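Local coordinates for actibind (PDB 3D3Z), which cleaves RNA as a secreted fungal ribonuclease of the T2 family, with little base specificity and a preference for adenylic acid, at residues A[110-114]-A[115-119]; A[132-135]-A[136-140]. All blocks are in the same frame, centred on the assembly; numbering follows the deposited sequence.

Contact 1: residues A[110-114]-A[115-119]; sequences HEWNK and HGTCI. With D3Z (1-(5-deoxy-beta-L-xylofuranosyl)pyrimidine-2,4(1H,3H)-dione), chain E; PO4 (phosphate ion), chain D.
E111 O takes two backbone bonds as helix 104-116 runs out: from H115 N, and from G116 N at 3.2 Å, the latter on a lone pair in the carbonyl plane. The turn widens to pi type here, and T117 N reaches W112 O at 3.0 Å. T117 OG1 donates to N113 O at 2.8 Å from above that carbonyl's plane, and itself receives C66 N. A type I turn, 116-119, leads out of the helix. W112 lays one face of its indole over G116, with CZ3 3.5 Å from G116 CA, and over the methyl of T117; its NE1 is held by R70 O. On another side of the helix K114 runs alongside H115, CG over the centre of the imidazole in a CH-pi contact. With CG opposite the backbone N (chi1 -179°) and the chain extended beyond it, K114 brings NZ to 2.9 Å from phosphate O1, which H115 NE2 also grips at 2.7 Å (N-H...O angle 169°). H110 NE2 donates to phosphate O4 at 2.5 Å, equally straight, and H110 CD2 comes 3.1 Å from O3' of the bound nucleoside D3Z. E111 lies beside H115, its OE1 hydrogen-bonded to W54 NE1, and W54 stacks on the H115 ring. H110, E111, K114 and H115 thus surround a phosphate ion, probably from the crystallisation liquor, in the T2 ribonuclease active site, where E111 and H115 are predicted catalytic.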
ATOM      1  N   HIS A 110       5.476   2.983  12.293  1.00 17.30           N
ATOM      2  CA  HIS A 110       4.368   2.009  12.448  1.00 16.58           C
ATOM      3  C   HIS A 110       4.240   1.057  11.270  1.00 14.65           C
ATOM      4  O   HIS A 110       4.171  -0.172  11.422  1.00 15.36           O
ATOM      5  CB  HIS A 110       3.038   2.740  12.718  1.00 15.48           C
ATOM      6  CG  HIS A 110       1.852   1.826  12.763  1.00 17.45           C
ATOM      7  ND1 HIS A 110       1.607   0.986  13.822  1.00 20.79           N
ATOM      8  CD2 HIS A 110       0.863   1.600  11.864  1.00 18.41           C
ATOM      9  CE1 HIS A 110       0.535   0.258  13.571  1.00 20.09           C
ATOM     10  NE2 HIS A 110       0.041   0.635  12.402  1.00 16.99           N
ATOM     11  N   GLU A 111       4.206   1.614  10.063  1.00 15.45           N
ATOM     12  CA  GLU A 111       4.072   0.772   8.905  1.00 15.81           C
ATOM     13  C   GLU A 111       5.232  -0.223   8.698  1.00 15.54           C
ATOM     14  O   GLU A 111       4.989  -1.407   8.448  1.00 16.14           O
ATOM     15  CB  GLU A 111       3.841   1.603   7.666  1.00 14.96           C
ATOM     16  CG  GLU A 111       2.409   2.284   7.697  1.00 15.36           C
ATOM     17  CD  GLU A 111       1.245   1.306   7.822  1.00 18.29           C
ATOM     18  OE1 GLU A 111       1.300   0.293   7.105  1.00 15.99           O
ATOM     19  OE2 GLU A 111       0.288   1.556   8.610  1.00 18.95           O
ATOM     20  N   TRP A 112       6.457   0.253   8.809  1.00 16.68           N
ATOM     21  CA  TRP A 112       7.658  -0.614   8.674  1.00 16.22           C
ATOM     22  C   TRP A 112       7.612  -1.683   9.786  1.00 16.38           C
ATOM     23  O   TRP A 112       7.722  -2.902   9.530  1.00 16.27           O
ATOM     24  CB  TRP A 112       9.015   0.223   8.726  1.00 16.22           C
ATOM     25  CG  TRP A 112      10.095  -0.759   8.925  1.00 17.21           C
ATOM     26  CD1 TRP A 112      10.746  -1.056  10.088  1.00 17.44           C
ATOM     27  CD2 TRP A 112      10.508  -1.749   7.974  1.00 17.23           C
ATOM     28  NE1 TRP A 112      11.596  -2.120   9.897  1.00 18.49           N
ATOM     29  CE2 TRP A 112      11.428  -2.599   8.616  1.00 20.01           C
ATOM     30  CE3 TRP A 112      10.178  -1.997   6.637  1.00 16.79           C
ATOM     31  CZ2 TRP A 112      12.037  -3.672   7.962  1.00 17.28           C
ATOM     32  CZ3 TRP A 112      10.749  -3.090   6.007  1.00 16.91           C
ATOM     33  CH2 TRP A 112      11.671  -3.902   6.668  1.00 17.77           C
ATOM     34  N   ASN A 113       7.537  -1.222  11.035  1.00 16.18           N
ATOM     35  CA  ASN A 113       7.577  -2.146  12.193  1.00 17.17           C
ATOM     36  C   ASN A 113       6.496  -3.175  12.192  1.00 18.02           C
ATOM     37  O   ASN A 113       6.747  -4.333  12.488  1.00 16.24           O
ATOM     38  CB  ASN A 113       7.576  -1.387  13.539  1.00 18.12           C
ATOM     39  CG  ASN A 113       8.782  -0.482  13.687  1.00 19.45           C
ATOM     40  OD1 ASN A 113       9.800  -0.659  12.987  1.00 19.12           O
ATOM     41  ND2 ASN A 113       8.677   0.516  14.573  1.00 17.31           N
ATOM     42  N   LYS A 114       5.275  -2.765  11.920  1.00 18.16           N
ATOM     43  CA  LYS A 114       4.129  -3.688  11.940  1.00 18.90           C
ATOM     44  C   LYS A 114       4.100  -4.614  10.755  1.00 17.96           C
ATOM     45  O   LYS A 114       3.873  -5.819  10.887  1.00 17.34           O
ATOM     46  CB  LYS A 114       2.800  -2.886  11.946  1.00 19.57           C
ATOM     47  CG  LYS A 114       1.548  -3.764  11.998  1.00 19.03           C
ATOM     48  CD  LYS A 114       0.284  -2.995  12.422  1.00 19.27           C
ATOM     49  CE  LYS A 114      -0.889  -3.969  12.636  1.00 20.76           C
ATOM     50  NZ  LYS A 114      -2.188  -3.262  12.733  1.00 19.17           N
ATOM     51  N   HIS A 115       4.256  -4.044   9.574  1.00 18.29           N
ATOM     52  CA  HIS A 115       4.047  -4.769   8.327  1.00 18.11           C
ATOM     53  C   HIS A 115       5.304  -5.081   7.457  1.00 18.61           C
ATOM     54  O   HIS A 115       5.422  -6.185   6.930  1.00 18.36           O
ATOM     55  CB  HIS A 115       3.064  -3.984   7.457  1.00 19.96           C
ATOM     56  CG  HIS A 115       1.657  -3.946   7.996  1.00 19.13           C
ATOM     57  ND1 HIS A 115       0.875  -5.086   8.144  1.00 20.63           N
ATOM     58  CD2 HIS A 115       0.884  -2.904   8.388  1.00 20.07           C
ATOM     59  CE1 HIS A 115      -0.321  -4.730   8.595  1.00 21.48           C
ATOM     60  NE2 HIS A 115      -0.331  -3.414   8.775  1.00 20.40           N
ATOM     61  N   GLY A 116       6.192  -4.110   7.271  1.00 18.69           N
ATOM     62  CA  GLY A 116       7.458  -4.315   6.510  1.00 19.43           C
ATOM     63  C   GLY A 116       8.263  -5.501   7.062  1.00 20.43           C
ATOM     64  O   GLY A 116       8.821  -6.282   6.289  1.00 21.30           O
ATOM     65  N   THR A 117       8.287  -5.651   8.397  1.00 20.62           N
ATOM     66  CA  THR A 117       9.057  -6.708   9.067  1.00 20.24           C
ATOM     67  C   THR A 117       8.478  -8.084   8.829  1.00 21.37           C
ATOM     68  O   THR A 117       9.176  -9.089   9.096  1.00 20.61           O
ATOM     69  CB  THR A 117       9.215  -6.521  10.638  1.00 20.75           C
ATOM     70  OG1 THR A 117       7.943  -6.572  11.251  1.00 20.60           O
ATOM     71  CG2 THR A 117       9.892  -5.229  11.002  1.00 21.18           C
ATOM     72  N   CYS A 118       7.253  -8.124   8.287  1.00 19.62           N
ATOM     73  CA  CYS A 118       6.547  -9.364   8.003  1.00 21.27           C
ATOM     74  C   CYS A 118       6.640  -9.807   6.540  1.00 21.11           C
ATOM     75  O   CYS A 118       6.048 -10.818   6.162  1.00 21.05           O
ATOM     76  CB  CYS A 118       5.068  -9.206   8.468  1.00 21.57           C
ATOM     77  SG  CYS A 118       4.888  -9.073  10.249  1.00 25.02           S
ATOM     78  N   ILE A 119       7.337  -9.042   5.710  1.00 21.77           N
ATOM     79  CA  ILE A 119       7.538  -9.415   4.307  1.00 22.48           C
ATOM     80  C   ILE A 119       8.821 -10.299   4.269  1.00 22.82           C
ATOM     81  O   ILE A 119       9.965  -9.813   4.396  1.00 23.06           O
ATOM     82  CB  ILE A 119       7.623  -8.175   3.442  1.00 21.53           C
ATOM     83  CG1 ILE A 119       6.348  -7.329   3.621  1.00 22.99           C
ATOM     84  CG2 ILE A 119       7.844  -8.543   1.960  1.00 21.17           C
ATOM     85  CD1 ILE A 119       6.325  -6.027   2.838  1.00 22.32           C
TER
HETATM   86  N1  D3Z E 252      -3.393   7.125  10.562  0.50 41.40           N
HETATM   87  C2  D3Z E 252      -2.244   7.938  10.609  0.50 40.68           C
HETATM   88  N3  D3Z E 252      -1.988   8.771   9.605  0.50 40.48           N
HETATM   89  C4  D3Z E 252      -2.784   8.854   8.538  0.50 40.63           C
HETATM   90  C5  D3Z E 252      -3.902   8.064   8.485  0.50 41.14           C
HETATM   91  C6  D3Z E 252      -4.205   7.188   9.519  0.50 41.09           C
HETATM   92  O2  D3Z E 252      -1.458   7.901  11.579  0.50 40.41           O
HETATM   93  O4  D3Z E 252      -2.562   9.636   7.591  0.50 40.47           O
HETATM   94  C1' D3Z E 252      -3.690   6.204  11.629  0.50 41.89           C
HETATM   95  C2' D3Z E 252      -2.360   5.895  12.285  0.50 44.08           C
HETATM   96  O2' D3Z E 252      -2.323   6.461  13.608  0.50 45.72           O
HETATM   97  C3' D3Z E 252      -2.206   4.385  12.224  0.50 43.14           C
HETATM   98  C4' D3Z E 252      -3.461   3.840  11.567  0.50 44.13           C
HETATM   99  O3' D3Z E 252      -1.080   4.028  11.440  0.50 43.55           O
HETATM  100  O4' D3Z E 252      -4.215   4.974  11.097  0.50 44.33           O
HETATM  101  C5' D3Z E 252      -3.075   2.885  10.443  0.50 43.85           C
HETATM  102  P   PO4 D 251      -2.348  -0.603   9.804  1.00 20.80           P
HETATM  103  O1  PO4 D 251      -2.352  -2.122  10.037  1.00 19.13           O
HETATM  104  O2  PO4 D 251      -3.711  -0.267   9.267  1.00 24.44           O
HETATM  105  O3  PO4 D 251      -1.208  -0.238   8.877  1.00 22.57           O
HETATM  106  O4  PO4 D 251      -2.043  -0.064  11.176  1.00 18.37           O

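Contact 2: residues A[132-135]-A[136-140]; sequences AQEE and VGDFF. With NAG (2-acetamido-2-deoxy-beta-D-glucopyranose), chain B.
Q133 O opens helix 134-147 from the N-cap position, accepting weak bonds from V136 N and G137 N before the regular pattern sets in with D138 N to E134 O (3.1 Å) and F139 N to E135 O (3.0 Å). E134 and D138, one turn apart, have carboxylate planes turned by 65°, with E134 OE2 and D138 OD2 4.1 Å from each other. A water bridges the pair, donating to E134 OE2 at 2.6 Å and to D138 OD1 at 2.7 Å, and probably eases the repulsion. D138 is further committed to R84 by a salt bridge and to Y127 OH, which probably helps keep it ionised. E135 has CG between its backbone N and carbonyl carbon (chi1 85°); the chain then bends and its carboxylate folds back beside V136 N, held by Y130 OH and R70. The Q133 side chain leads away from the helix turn, and NE2 donates to O7 of an N-acetylglucosamine at 2.7 Å, with Y72 OH as a second partner. Farther along, F139 CD2 sits over the face of the F140 ring. V136 and F140 pack on W112 of helix 104-116 and on I75 of helix 75-81, and F140 reaches L87 and M91 of helix 85-94.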
ATOM      1  N   ALA A 132      23.540  -2.093   6.523  1.00 18.62           N
ATOM      2  CA  ALA A 132      22.583  -1.881   7.613  1.00 19.25           C
ATOM      3  C   ALA A 132      21.317  -1.063   7.187  1.00 18.18           C
ATOM      4  O   ALA A 132      21.417   0.095   6.705  1.00 18.94           O
ATOM      5  CB  ALA A 132      23.271  -1.202   8.798  1.00 19.52           C
ATOM      6  N   GLN A 133      20.153  -1.688   7.353  1.00 20.04           N
ATOM      7  CA  GLN A 133      18.814  -1.090   7.072  1.00 18.58           C
ATOM      8  C   GLN A 133      18.540  -0.784   5.607  1.00 18.83           C
ATOM      9  O   GLN A 133      17.589   0.021   5.285  1.00 18.20           O
ATOM     10  CB  GLN A 133      18.566   0.163   7.928  1.00 18.29           C
ATOM     11  CG  GLN A 133      18.430  -0.053   9.447  1.00 18.82           C
ATOM     12  CD  GLN A 133      19.744  -0.216  10.203  1.00 21.55           C
ATOM     13  OE1 GLN A 133      20.678   0.539   9.998  1.00 22.50           O
ATOM     14  NE2 GLN A 133      19.828  -1.239  11.025  1.00 22.09           N
ATOM     15  N   GLU A 134      19.305  -1.442   4.710  1.00 16.89           N
ATOM     16  CA  GLU A 134      19.092  -1.255   3.279  1.00 16.54           C
ATOM     17  C   GLU A 134      17.647  -1.615   2.933  1.00 15.99           C
ATOM     18  O   GLU A 134      17.016  -0.919   2.122  1.00 15.89           O
ATOM     19  CB  GLU A 134      20.017  -2.107   2.383  1.00 14.92           C
ATOM     20  CG  GLU A 134      19.806  -1.889   0.927  1.00 16.45           C
ATOM     21  CD  GLU A 134      20.850  -2.606   0.063  1.00 16.00           C
ATOM     22  OE1 GLU A 134      21.704  -3.354   0.637  1.00 18.49           O
ATOM     23  OE2 GLU A 134      20.746  -2.418  -1.167  1.00 17.04           O
ATOM     24  N   GLU A 135      17.156  -2.703   3.524  1.00 16.01           N
ATOM     25  CA  GLU A 135      15.794  -3.186   3.218  1.00 16.71           C
ATOM     26  C   GLU A 135      14.641  -2.264   3.674  1.00 17.18           C
ATOM     27  O   GLU A 135      13.537  -2.331   3.114  1.00 17.67           O
ATOM     28  CB  GLU A 135      15.584  -4.620   3.710  1.00 15.80           C
ATOM     29  CG  GLU A 135      15.148  -4.880   5.189  1.00 18.37           C
ATOM     30  CD  GLU A 135      16.188  -4.569   6.221  1.00 19.87           C
ATOM     31  OE1 GLU A 135      17.255  -3.985   5.851  1.00 21.03           O
ATOM     32  OE2 GLU A 135      15.976  -4.943   7.417  1.00 20.35           O
ATOM     33  N   VAL A 136      14.919  -1.429   4.680  1.00 17.24           N
ATOM     34  CA  VAL A 136      13.980  -0.417   5.164  1.00 17.54           C
ATOM     35  C   VAL A 136      13.762   0.614   4.068  1.00 17.30           C
ATOM     36  O   VAL A 136      12.652   0.864   3.692  1.00 17.16           O
ATOM     37  CB  VAL A 136      14.446   0.195   6.497  1.00 17.46           C
ATOM     38  CG1 VAL A 136      13.458   1.300   7.009  1.00 18.87           C
ATOM     39  CG2 VAL A 136      14.544  -0.884   7.498  1.00 19.50           C
ATOM     40  N   GLY A 137      14.831   1.183   3.529  1.00 17.16           N
ATOM     41  CA  GLY A 137      14.685   2.150   2.454  1.00 17.22           C
ATOM     42  C   GLY A 137      14.076   1.570   1.187  1.00 16.98           C
ATOM     43  O   GLY A 137      13.265   2.246   0.512  1.00 16.40           O
ATOM     44  N   ASP A 138      14.490   0.347   0.835  1.00 16.25           N
ATOM     45  CA  ASP A 138      13.963  -0.308  -0.348  1.00 16.67           C
ATOM     46  C   ASP A 138      12.431  -0.527  -0.233  1.00 15.21           C
ATOM     47  O   ASP A 138      11.708  -0.451  -1.250  1.00 17.05           O
ATOM     48  CB  ASP A 138      14.625  -1.655  -0.601  1.00 17.78           C
ATOM     49  CG  ASP A 138      16.044  -1.540  -1.205  1.00 18.07           C
ATOM     50  OD1 ASP A 138      16.511  -0.439  -1.596  1.00 17.57           O
ATOM     51  OD2 ASP A 138      16.628  -2.628  -1.289  1.00 23.56           O
ATOM     52  N   PHE A 139      11.976  -0.870   0.972  1.00 16.19           N
ATOM     53  CA  PHE A 139      10.560  -1.077   1.283  1.00 16.01           C
ATOM     54  C   PHE A 139       9.768   0.215   0.997  1.00 16.14           C
ATOM     55  O   PHE A 139       8.853   0.218   0.161  1.00 16.48           O
ATOM     56  CB  PHE A 139      10.376  -1.586   2.713  1.00 15.74           C
ATOM     57  CG  PHE A 139       8.935  -1.410   3.241  1.00 15.15           C
ATOM     58  CD1 PHE A 139       7.968  -2.385   3.018  1.00 16.73           C
ATOM     59  CD2 PHE A 139       8.566  -0.271   3.900  1.00 16.66           C
ATOM     60  CE1 PHE A 139       6.679  -2.213   3.479  1.00 14.64           C
ATOM     61  CE2 PHE A 139       7.272  -0.102   4.403  1.00 16.08           C
ATOM     62  CZ  PHE A 139       6.338  -1.095   4.176  1.00 15.98           C
ATOM     63  N   PHE A 140      10.202   1.333   1.546  1.00 15.81           N
ATOM     64  CA  PHE A 140       9.544   2.620   1.328  1.00 15.48           C
ATOM     65  C   PHE A 140       9.516   2.985  -0.124  1.00 16.41           C
ATOM     66  O   PHE A 140       8.447   3.265  -0.647  1.00 16.40           O
ATOM     67  CB  PHE A 140      10.161   3.687   2.192  1.00 16.11           C
ATOM     68  CG  PHE A 140       9.724   3.560   3.614  1.00 14.80           C
ATOM     69  CD1 PHE A 140       8.453   4.001   3.992  1.00 16.17           C
ATOM     70  CD2 PHE A 140      10.499   2.934   4.567  1.00 14.15           C
ATOM     71  CE1 PHE A 140       7.972   3.837   5.249  1.00 17.76           C
ATOM     72  CE2 PHE A 140      10.022   2.774   5.847  1.00 16.21           C
ATOM     73  CZ  PHE A 140       8.743   3.246   6.194  1.00 17.73           C
TER
HETATM   74  C1  NAG B   2      22.068   0.599  15.124  1.00 36.37           C
HETATM   75  C2  NAG B   2      22.624  -0.804  14.988  1.00 37.00           C
HETATM   76  C3  NAG B   2      23.614  -1.124  16.113  1.00 42.41           C
HETATM   77  C4  NAG B   2      24.656  -0.017  16.233  1.00 43.51           C
HETATM   78  C5  NAG B   2      23.886   1.287  16.398  1.00 43.23           C
HETATM   79  C6  NAG B   2      24.771   2.506  16.626  1.00 43.31           C
HETATM   80  C7  NAG B   2      21.156  -2.405  13.896  1.00 37.06           C
HETATM   81  C8  NAG B   2      20.100  -3.427  14.109  1.00 37.16           C
HETATM   82  N2  NAG B   2      21.517  -1.729  14.998  1.00 37.27           N
HETATM   83  O3  NAG B   2      24.229  -2.384  15.896  1.00 43.89           O
HETATM   84  O4  NAG B   2      25.512  -0.245  17.348  1.00 49.53           O
HETATM   85  O5  NAG B   2      23.164   1.475  15.194  1.00 38.00           O
HETATM   86  O6  NAG B   2      25.548   2.648  15.461  1.00 47.24           O
HETATM   87  O7  NAG B   2      21.639  -2.230  12.768  1.00 36.83           O
HETATM   88  O   HOH W   1      19.136  -0.583  -2.197  1.00 18.28           O

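In the fold
Both contacts are local, within continuous chain, so neither closes a long loop; they follow in series, without nesting or crossing. The chain pairs strands 29-35 and 49-56, passes helices 75-81 and 85-94, and enters helix 104-116, whose C-terminal end is contact 1. There the C66-C118 disulfide joins the chain leaving the helix to an earlier loop, and E111 and H115 touch strand 49-56. After a connecting loop, contact 2 starts helix 134-147. The two meet, their centres about 11 Å apart: F139 sets its ring edge-to-face with W112 and packs on G116 and I119, linking the helix whose cap touches the glycan to the helix that carries predicted active-site residues.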